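Putative alpha/beta hydrolase (Desulfitobacterium hafniense, PDB 4RPC) is of unknown specific function but, as a putative alpha/beta hydrolase, probably cleaves a substrate through a serine nucleophile. Local coordinates at residues A[35-40]-A[243-248]; A[105-110]-A[192-197]; A[140-145]-A[180-185]. All coordinates share one frame; numbering follows the deposited sequence.

Contact 1: residues A[35-40]-A[243-248]; sequences QTCFAR and EVLSKE
Leu-245 presses its forked end against Cys-37, and nearly all of this small, buried contact depends on that fork. CD2 meets the sulfur, with Leu-245 CD2 to Cys-37 SG at 3.7 Å, while the other branch lies by the backbone, Leu-245 CD1 to Cys-37 O at 3.6 Å. The cysteine sulfur is swung anti to its own backbone N (chi1 -156°), and it also covers one face of the Phe-38 ring, 3.8 Å above the plane and offset toward the rim. Phe-38 starts out away from helix 243-247, yet its ring returns obliquely to within 4.3 Å, from Phe-38 CE1 to Leu-245 CD1. Tyr-93 and Val-95 of strand 88-95 also touch Leu-245, and His-28 touches Cys-37 and Phe-38.

Toward solvent the segments part: exposed Lys-247 bridges to Glu-167, and Arg-40 and Glu-248, both partly exposed, pair with Asp-44 and Arg-239.

Helix 243-247 begins just after His-241, the probable histidine of a Ser-His-Glu triad, and segment 35-40 follows the loop carrying His-28. Packing these two elements beside strand 88-95, which leads to the probable nucleophile Ser-96, is in keeping with the active-site end of the alpha/beta hydrolase fold.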
loop_
_atom_site.group_PDB
_atom_site.type_symbol
_atom_site.label_atom_id
_atom_site.label_comp_id
_atom_site.label_asym_id
_atom_site.label_seq_id
_atom_site.Cartn_x
_atom_site.Cartn_y
_atom_site.Cartn_z
ATOM N N GLN A 35 -5.017 9.243 -7.325
ATOM C CA GLN A 35 -5.469 10.601 -7.154
ATOM C C GLN A 35 -6.486 10.703 -6.085
ATOM O O GLN A 35 -6.714 11.792 -5.600
ATOM C CB GLN A 35 -6.038 11.153 -8.453
ATOM C CG GLN A 35 -6.089 12.670 -8.556
ATOM C CD GLN A 35 -6.616 13.103 -9.904
ATOM O OE1 GLN A 35 -7.460 12.437 -10.490
ATOM N NE2 GLN A 35 -6.128 14.224 -10.404
ATOM N N THR A 36 -7.133 9.597 -5.726
ATOM C CA THR A 36 -8.126 9.633 -4.652
ATOM C C THR A 36 -7.641 9.033 -3.360
ATOM O O THR A 36 -8.170 9.270 -2.307
ATOM C CB THR A 36 -9.431 8.918 -5.039
ATOM O OG1 THR A 36 -9.184 7.543 -5.305
ATOM C CG2 THR A 36 -10.073 9.571 -6.262
ATOM N N CYS A 37 -6.654 8.180 -3.466
ATOM C CA CYS A 37 -6.076 7.524 -2.315
ATOM C C CYS A 37 -5.393 8.531 -1.372
ATOM O O CYS A 37 -5.544 8.452 -0.174
ATOM C CB CYS A 37 -5.023 6.535 -2.849
ATOM S SG CYS A 37 -4.748 5.250 -1.678
ATOM N N PHE A 38 -4.660 9.474 -1.968
ATOM C CA PHE A 38 -3.753 10.355 -1.281
ATOM C C PHE A 38 -4.026 11.848 -1.376
ATOM O O PHE A 38 -3.182 12.639 -0.982
ATOM C CB PHE A 38 -2.334 10.058 -1.839
ATOM C CG PHE A 38 -1.885 8.638 -1.588
ATOM C CD1 PHE A 38 -1.814 8.166 -0.279
ATOM C CD2 PHE A 38 -1.525 7.807 -2.621
ATOM C CE1 PHE A 38 -1.403 6.875 -0.006
ATOM C CE2 PHE A 38 -1.127 6.517 -2.358
ATOM C CZ PHE A 38 -1.077 6.046 -1.043
ATOM N N ALA A 39 -5.191 12.243 -1.832
ATOM C CA ALA A 39 -5.527 13.669 -1.949
ATOM C C ALA A 39 -5.220 14.528 -0.716
ATOM O O ALA A 39 -4.477 15.497 -0.812
ATOM C CB ALA A 39 -6.971 13.860 -2.399
ATOM N N ARG A 40 -5.751 14.132 0.438
ATOM C CA ARG A 40 -5.584 14.898 1.648
ATOM C C ARG A 40 -4.170 14.867 2.116
ATOM O O ARG A 40 -3.646 15.886 2.589
ATOM C CB ARG A 40 -6.541 14.398 2.741
ATOM C CG ARG A 40 -6.418 15.090 4.076
ATOM C CD ARG A 40 -6.638 16.618 3.979
ATOM N NE ARG A 40 -6.375 17.244 5.270
ATOM C CZ ARG A 40 -7.261 17.311 6.269
ATOM N NH1 ARG A 40 -8.484 16.817 6.135
ATOM N NH2 ARG A 40 -6.928 17.871 7.414
ATOM N N GLU A 243 -9.031 1.917 6.980
ATOM C CA GLU A 243 -10.038 2.870 7.512
ATOM C C GLU A 243 -9.420 4.268 7.867
ATOM O O GLU A 243 -10.020 5.339 7.568
ATOM C CB GLU A 243 -10.744 2.281 8.743
ATOM C CG GLU A 243 -11.916 3.117 9.205
ATOM C CD GLU A 243 -12.881 2.402 10.137
ATOM O OE1 GLU A 243 -12.598 1.248 10.600
ATOM O OE2 GLU A 243 -13.952 3.041 10.447
ATOM N N VAL A 244 -8.230 4.257 8.444
ATOM C CA VAL A 244 -7.538 5.504 8.733
ATOM C C VAL A 244 -7.254 6.262 7.441
ATOM O O VAL A 244 -7.388 7.477 7.373
ATOM C CB VAL A 244 -6.201 5.270 9.468
ATOM C CG1 VAL A 244 -5.564 6.615 9.809
ATOM C CG2 VAL A 244 -6.407 4.529 10.793
ATOM N N LEU A 245 -6.857 5.545 6.390
ATOM C CA LEU A 245 -6.598 6.203 5.104
ATOM C C LEU A 245 -7.867 6.755 4.507
ATOM O O LEU A 245 -7.884 7.846 3.924
ATOM C CB LEU A 245 -5.969 5.166 4.140
ATOM C CG LEU A 245 -5.593 5.669 2.779
ATOM C CD1 LEU A 245 -4.591 6.814 2.903
ATOM C CD2 LEU A 245 -5.004 4.498 1.957
ATOM N N SER A 246 -8.939 5.996 4.624
ATOM C CA SER A 246 -10.176 6.375 3.971
ATOM C C SER A 246 -10.753 7.624 4.627
ATOM O O SER A 246 -10.856 8.663 3.979
ATOM C CB SER A 246 -11.187 5.258 4.011
ATOM O OG SER A 246 -12.337 5.600 3.297
ATOM N N LYS A 247 -10.985 7.547 5.930
ATOM C CA LYS A 247 -11.714 8.579 6.652
ATOM C C LYS A 247 -10.894 9.578 7.509
ATOM O O LYS A 247 -11.420 10.670 7.793
ATOM C CB LYS A 247 -12.760 7.887 7.479
ATOM C CG LYS A 247 -13.683 7.023 6.612
ATOM C CD LYS A 247 -14.747 6.306 7.414
ATOM C CE LYS A 247 -15.794 7.281 7.949
ATOM N NZ LYS A 247 -16.269 6.816 9.279
ATOM N N GLU A 248 -9.643 9.238 7.883
ATOM C CA GLU A 248 -8.699 10.163 8.548
ATOM C C GLU A 248 -7.303 10.165 7.979
ATOM O O GLU A 248 -6.351 9.971 8.706
ATOM C CB GLU A 248 -8.545 9.782 9.996
ATOM C CG GLU A 248 -9.890 9.598 10.635
ATOM C CD GLU A 248 -9.848 8.643 11.780
ATOM O OE1 GLU A 248 -9.104 7.624 11.750
ATOM O OE2 GLU A 248 -10.603 8.932 12.701
#

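Contact 2: residues A[105-110]-A[192-197]; sequences MAIRGE and YDLKAK
Ile-107 reaches across with a single methyl, CD1, and three side chains of segment 192-197 gather round it. The nearest is Leu-194, methyl against methyl, at 3.7 Å from Ile-107 CD1 to Leu-194 CD1. Tyr-192 approaches from the opposite direction, and its hydroxyl is placed near the same carbon, Ile-107 CD1 to Tyr-192 OH being 4.1 Å. More loosely, the aliphatic part of Lys-197 comes near, with Ile-107 CD1 to Lys-197 CD at 4.4 Å. The isoleucine arrives extended: CG1 stands anti to the carbonyl carbon (chi1 -69°) and chi2 of 174° carries CD1 straight out from the helix.

Polar groups one shell further out fix the two flanking residues. Tyr-192 OH hydrogen-bonds to Glu-104 of the same helix as Ile-107, and Lys-197 NZ forms a salt bridge with Glu-71. Within the loop, Lys-197 N to Leu-194 O, 3.1 Å, closes a turn that holds the leucine and the lysine close together.

Beyond this, Ala-199 and Val-201 of the chain leading to strand 204-210 also touch Ile-107. Leu-194 is held between helix 97-108 and Leu-222, Leu-223 and Ile-226 of helix 220-226, while Tyr-192 leans on Val-70 and Glu-71 of helix 70-83.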
loop_
_atom_site.group_PDB
_atom_site.type_symbol
_atom_site.label_atom_id
_atom_site.label_comp_id
_atom_site.label_asym_id
_atom_site.label_seq_id
_atom_site.Cartn_x
_atom_site.Cartn_y
_atom_site.Cartn_z
HETATM N N MSE A 105 10.963 -2.413 -2.655
HETATM C CA MSE A 105 11.897 -1.315 -2.964
HETATM C C MSE A 105 13.009 -1.184 -1.942
HETATM O O MSE A 105 14.126 -0.907 -2.302
HETATM C CB MSE A 105 11.136 -0.011 -3.134
HETATM C CG MSE A 105 10.567 -0.095 -4.562
HETATM SE SE MSE A 105 9.530 1.527 -4.745
HETATM C CE MSE A 105 11.164 2.537 -5.255
ATOM N N ALA A 106 12.721 -1.453 -0.664
ATOM C CA ALA A 106 13.748 -1.363 0.385
ATOM C C ALA A 106 14.783 -2.455 0.281
ATOM O O ALA A 106 15.899 -2.276 0.714
ATOM C CB ALA A 106 13.117 -1.383 1.784
ATOM N N ILE A 107 14.393 -3.587 -0.273
ATOM C CA ILE A 107 15.256 -4.745 -0.412
ATOM C C ILE A 107 16.147 -4.680 -1.653
ATOM O O ILE A 107 17.290 -5.099 -1.603
ATOM C CB ILE A 107 14.383 -6.004 -0.510
ATOM C CG1 ILE A 107 13.690 -6.276 0.814
ATOM C CG2 ILE A 107 15.182 -7.186 -1.054
ATOM C CD1 ILE A 107 12.700 -7.428 0.686
ATOM N N ARG A 108 15.609 -4.241 -2.789
ATOM C CA ARG A 108 16.385 -4.180 -4.019
ATOM C C ARG A 108 17.636 -3.318 -3.867
ATOM O O ARG A 108 18.720 -3.679 -4.343
ATOM C CB ARG A 108 15.556 -3.591 -5.134
ATOM C CG ARG A 108 14.522 -4.524 -5.731
ATOM C CD ARG A 108 13.676 -3.745 -6.744
ATOM N NE ARG A 108 14.393 -2.641 -7.416
ATOM C CZ ARG A 108 15.166 -2.758 -8.504
ATOM N NH1 ARG A 108 15.353 -3.943 -9.087
ATOM N NH2 ARG A 108 15.763 -1.679 -9.012
ATOM N N GLY A 109 17.489 -2.160 -3.238
ATOM C CA GLY A 109 18.652 -1.351 -2.886
ATOM C C GLY A 109 19.161 -0.435 -3.979
ATOM O O GLY A 109 20.146 0.268 -3.768
ATOM N N GLU A 110 18.510 -0.420 -5.143
ATOM C CA GLU A 110 18.872 0.534 -6.177
ATOM C C GLU A 110 18.793 1.919 -5.519
ATOM O O GLU A 110 19.748 2.672 -5.475
ATOM C CB GLU A 110 17.905 0.428 -7.362
ATOM C CG GLU A 110 18.437 1.048 -8.665
ATOM C CD GLU A 110 17.336 1.587 -9.591
ATOM O OE1 GLU A 110 16.198 1.044 -9.577
ATOM O OE2 GLU A 110 17.607 2.561 -10.334
ATOM N N TYR A 192 3.289 -12.659 -3.809
ATOM C CA TYR A 192 4.541 -12.163 -3.185
ATOM C C TYR A 192 4.901 -12.964 -1.944
ATOM O O TYR A 192 4.124 -13.105 -1.009
ATOM C CB TYR A 192 4.411 -10.697 -2.843
ATOM C CG TYR A 192 5.710 -9.990 -2.467
ATOM C CD1 TYR A 192 6.777 -9.944 -3.345
ATOM C CD2 TYR A 192 5.845 -9.345 -1.277
ATOM C CE1 TYR A 192 7.945 -9.277 -3.003
ATOM C CE2 TYR A 192 7.010 -8.703 -0.917
ATOM C CZ TYR A 192 8.063 -8.637 -1.781
ATOM O OH TYR A 192 9.259 -7.971 -1.423
ATOM N N ASP A 193 6.089 -13.497 -1.921
ATOM C CA ASP A 193 6.531 -14.250 -0.763
ATOM C C ASP A 193 7.791 -13.620 -0.162
ATOM O O ASP A 193 8.903 -13.814 -0.650
ATOM C CB ASP A 193 6.726 -15.689 -1.214
ATOM C CG ASP A 193 7.107 -16.639 -0.092
ATOM O OD1 ASP A 193 7.176 -16.261 1.083
ATOM O OD2 ASP A 193 7.399 -17.789 -0.440
ATOM N N LEU A 194 7.603 -12.840 0.891
ATOM C CA LEU A 194 8.700 -12.072 1.496
ATOM C C LEU A 194 9.666 -12.944 2.318
ATOM O O LEU A 194 10.848 -12.748 2.260
ATOM C CB LEU A 194 8.127 -10.990 2.400
ATOM C CG LEU A 194 9.101 -10.132 3.183
ATOM C CD1 LEU A 194 10.055 -9.506 2.203
ATOM C CD2 LEU A 194 8.344 -9.101 3.993
ATOM N N LYS A 195 9.148 -13.918 3.054
ATOM C CA LYS A 195 9.990 -14.795 3.862
ATOM C C LYS A 195 11.053 -15.462 3.016
ATOM O O LYS A 195 12.204 -15.549 3.451
ATOM C CB LYS A 195 9.143 -15.872 4.569
ATOM C CG LYS A 195 9.952 -16.837 5.427
ATOM C CD LYS A 195 9.308 -17.071 6.796
ATOM C CE LYS A 195 9.928 -18.264 7.514
ATOM N NZ LYS A 195 11.424 -18.161 7.586
ATOM N N ALA A 196 10.657 -15.890 1.810
ATOM C CA ALA A 196 11.517 -16.664 0.923
ATOM C C ALA A 196 12.727 -15.899 0.447
ATOM O O ALA A 196 13.686 -16.503 -0.012
ATOM C CB ALA A 196 10.744 -17.159 -0.285
ATOM N N LYS A 197 12.672 -14.576 0.522
ATOM C CA LYS A 197 13.774 -13.757 0.065
ATOM C C LYS A 197 14.964 -13.729 1.020
ATOM O O LYS A 197 16.042 -13.405 0.607
ATOM C CB LYS A 197 13.293 -12.349 -0.179
ATOM C CG LYS A 197 12.300 -12.361 -1.313
ATOM C CD LYS A 197 11.941 -10.984 -1.727
ATOM C CE LYS A 197 10.889 -11.068 -2.809
ATOM N NZ LYS A 197 11.569 -11.133 -4.110
#

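Contact 3: residues A[140-145]-A[180-185]; sequences AFLNLL and EALLHA
The ring of Phe-141 is met obliquely by Leu-182, whose CD1 sits 4.4 Å from Phe-141 CD2. The second flat group of the pair of helices, the imidazole of His-184, takes no part in the contact with segment 140-145: it meets the ring of Tyr-66, with planes at about 15°, and bonds back into its own helix. That bond, His-184 ND1 to Glu-180 O at 3.0 Å, is bent, the N-H...O angle being 136°, and its donor stands above the carbonyl plane. The backbone N of His-184 reaches the same oxygen from the opposite face, so two donors grip one carbonyl and help to fix the imidazole's rotation.

The touching itself is done by the fork of Leu-182, whose CB points at segment 140-145 and whose CG lies anti to the backbone N (chi1 173°), with CD2 making the closest approach. CD2 touches two consecutive residues: Leu-182 CD2 is 3.9 Å from Leu-142 CG, and Leu-182 CD2 is 4.1 Å from Phe-141 CB. The two leucines run antiparallel, each passing beside the other rather than meeting end on. The next residue, Leu-183, rests on Ala-134 and Asn-135, so the same two helices also meet nearer the start of helix 130-145.

Both helices belong to the helical insertion between strands 112-119 and 204-210, where this family commonly carries its cap. Since only carbon meets carbon between the two segments, the pairing here depends on shape and apolar burial, without directional bonds, while the polar grip on His-184 stays internal to one helix.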
loop_
_atom_site.group_PDB
_atom_site.type_symbol
_atom_site.label_atom_id
_atom_site.label_comp_id
_atom_site.label_asym_id
_atom_site.label_seq_id
_atom_site.Cartn_x
_atom_site.Cartn_y
_atom_site.Cartn_z
ATOM N N ALA A 140 -15.318 -9.158 -4.727
ATOM C CA ALA A 140 -15.766 -8.482 -3.519
ATOM C C ALA A 140 -15.573 -6.983 -3.733
ATOM O O ALA A 140 -16.509 -6.197 -3.516
ATOM C CB ALA A 140 -14.970 -8.953 -2.299
ATOM N N PHE A 141 -14.384 -6.597 -4.201
ATOM C CA PHE A 141 -14.072 -5.164 -4.328
ATOM C C PHE A 141 -14.959 -4.446 -5.347
ATOM O O PHE A 141 -15.397 -3.334 -5.111
ATOM C CB PHE A 141 -12.616 -4.966 -4.661
ATOM C CG PHE A 141 -11.719 -4.854 -3.465
ATOM C CD1 PHE A 141 -12.162 -5.163 -2.183
ATOM C CD2 PHE A 141 -10.417 -4.441 -3.627
ATOM C CE1 PHE A 141 -11.333 -5.026 -1.068
ATOM C CE2 PHE A 141 -9.579 -4.295 -2.530
ATOM C CZ PHE A 141 -10.039 -4.601 -1.237
ATOM N N LEU A 142 -15.247 -5.097 -6.472
ATOM C CA LEU A 142 -16.115 -4.489 -7.466
ATOM C C LEU A 142 -17.554 -4.385 -6.917
ATOM O O LEU A 142 -18.259 -3.383 -7.122
ATOM C CB LEU A 142 -16.092 -5.291 -8.791
ATOM C CG LEU A 142 -14.764 -5.109 -9.487
ATOM C CD1 LEU A 142 -14.594 -6.139 -10.549
ATOM C CD2 LEU A 142 -14.586 -3.683 -10.053
ATOM N N ASN A 143 -17.983 -5.431 -6.225
ATOM C CA ASN A 143 -19.263 -5.399 -5.536
ATOM C C ASN A 143 -19.431 -4.198 -4.609
ATOM O O ASN A 143 -20.533 -3.702 -4.446
ATOM C CB ASN A 143 -19.530 -6.690 -4.777
ATOM C CG ASN A 143 -20.196 -7.731 -5.631
ATOM O OD1 ASN A 143 -20.995 -7.422 -6.476
ATOM N ND2 ASN A 143 -19.845 -8.971 -5.428
ATOM N N LEU A 144 -18.352 -3.710 -4.026
ATOM C CA LEU A 144 -18.452 -2.532 -3.164
ATOM C C LEU A 144 -19.011 -1.346 -3.929
ATOM O O LEU A 144 -19.693 -0.517 -3.356
ATOM C CB LEU A 144 -17.102 -2.156 -2.575
ATOM C CG LEU A 144 -16.491 -3.190 -1.640
ATOM C CD1 LEU A 144 -15.081 -2.767 -1.224
ATOM C CD2 LEU A 144 -17.366 -3.352 -0.415
ATOM N N LEU A 145 -18.727 -1.294 -5.229
ATOM C CA LEU A 145 -19.180 -0.205 -6.100
ATOM C C LEU A 145 -20.657 -0.272 -6.329
ATOM O O LEU A 145 -21.255 0.705 -6.681
ATOM C CB LEU A 145 -18.440 -0.223 -7.476
ATOM C CG LEU A 145 -16.913 -0.029 -7.407
ATOM C CD1 LEU A 145 -16.234 -0.455 -8.712
ATOM C CD2 LEU A 145 -16.507 1.407 -7.017
ATOM N N GLU A 180 -9.942 -7.099 -15.031
ATOM C CA GLU A 180 -8.643 -7.712 -15.352
ATOM C C GLU A 180 -7.538 -6.999 -14.628
ATOM O O GLU A 180 -6.644 -7.624 -14.152
ATOM C CB GLU A 180 -8.294 -7.687 -16.840
ATOM C CG GLU A 180 -8.631 -8.919 -17.688
ATOM C CD GLU A 180 -8.309 -10.298 -17.121
ATOM O OE1 GLU A 180 -7.156 -10.770 -17.288
ATOM O OE2 GLU A 180 -9.250 -10.929 -16.567
ATOM N N ALA A 181 -7.585 -5.671 -14.557
ATOM C CA ALA A 181 -6.486 -4.921 -13.959
ATOM C C ALA A 181 -6.398 -5.194 -12.468
ATOM O O ALA A 181 -5.328 -5.406 -11.891
ATOM C CB ALA A 181 -6.658 -3.432 -14.229
ATOM N N LEU A 182 -7.551 -5.226 -11.868
ATOM C CA LEU A 182 -7.678 -5.501 -10.437
ATOM C C LEU A 182 -7.211 -6.877 -10.122
ATOM O O LEU A 182 -6.438 -7.076 -9.181
ATOM C CB LEU A 182 -9.136 -5.374 -10.027
ATOM C CG LEU A 182 -9.584 -5.768 -8.640
ATOM C CD1 LEU A 182 -8.797 -4.915 -7.692
ATOM C CD2 LEU A 182 -11.068 -5.495 -8.430
ATOM N N LEU A 183 -7.687 -7.839 -10.918
ATOM C CA LEU A 183 -7.298 -9.201 -10.732
ATOM C C LEU A 183 -5.775 -9.404 -10.814
ATOM O O LEU A 183 -5.197 -10.078 -9.978
ATOM C CB LEU A 183 -8.048 -10.108 -11.735
ATOM C CG LEU A 183 -7.785 -11.581 -11.657
ATOM C CD1 LEU A 183 -8.411 -12.154 -10.433
ATOM C CD2 LEU A 183 -8.380 -12.291 -12.852
ATOM N N HIS A 184 -5.114 -8.870 -11.831
ATOM C CA HIS A 184 -3.667 -9.036 -11.934
ATOM C C HIS A 184 -2.878 -8.451 -10.771
ATOM O O HIS A 184 -1.839 -8.998 -10.355
ATOM C CB HIS A 184 -3.189 -8.410 -13.228
ATOM C CG HIS A 184 -3.374 -9.328 -14.358
ATOM N ND1 HIS A 184 -4.348 -9.152 -15.311
ATOM C CD2 HIS A 184 -2.807 -10.525 -14.602
ATOM C CE1 HIS A 184 -4.308 -10.168 -16.153
ATOM N NE2 HIS A 184 -3.390 -11.018 -15.731
ATOM N N ALA A 185 -3.420 -7.373 -10.224
ATOM C CA ALA A 185 -2.805 -6.691 -9.103
ATOM C C ALA A 185 -2.927 -7.580 -7.882
ATOM O O ALA A 185 -1.966 -7.717 -7.073
ATOM C CB ALA A 185 -3.467 -5.376 -8.846
#

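How the contacts relate
Contacts 1 and 3 are buried, whereas contact 2 is only partly so: 3 is carbon on carbon, and 1 nearly so, with a cysteine sulfur and a backbone carbonyl against a leucine, while contact 2 surrounds one methyl with a leucine, a tyrosine hydroxyl and a lysine, the latter two tied to acidic residues. No segment is shared, though helix 179-191, packed in contact 3 inside the probable cap, runs into the loop of contact 2. Contact 1 joins pieces near the probable active site, and contact 2 fixes a sheet-flanking helix to that loop. Along the chain, 3 nests within 2 within 1. Contacts 1 and 2 lie on opposite sides of the chain's centre.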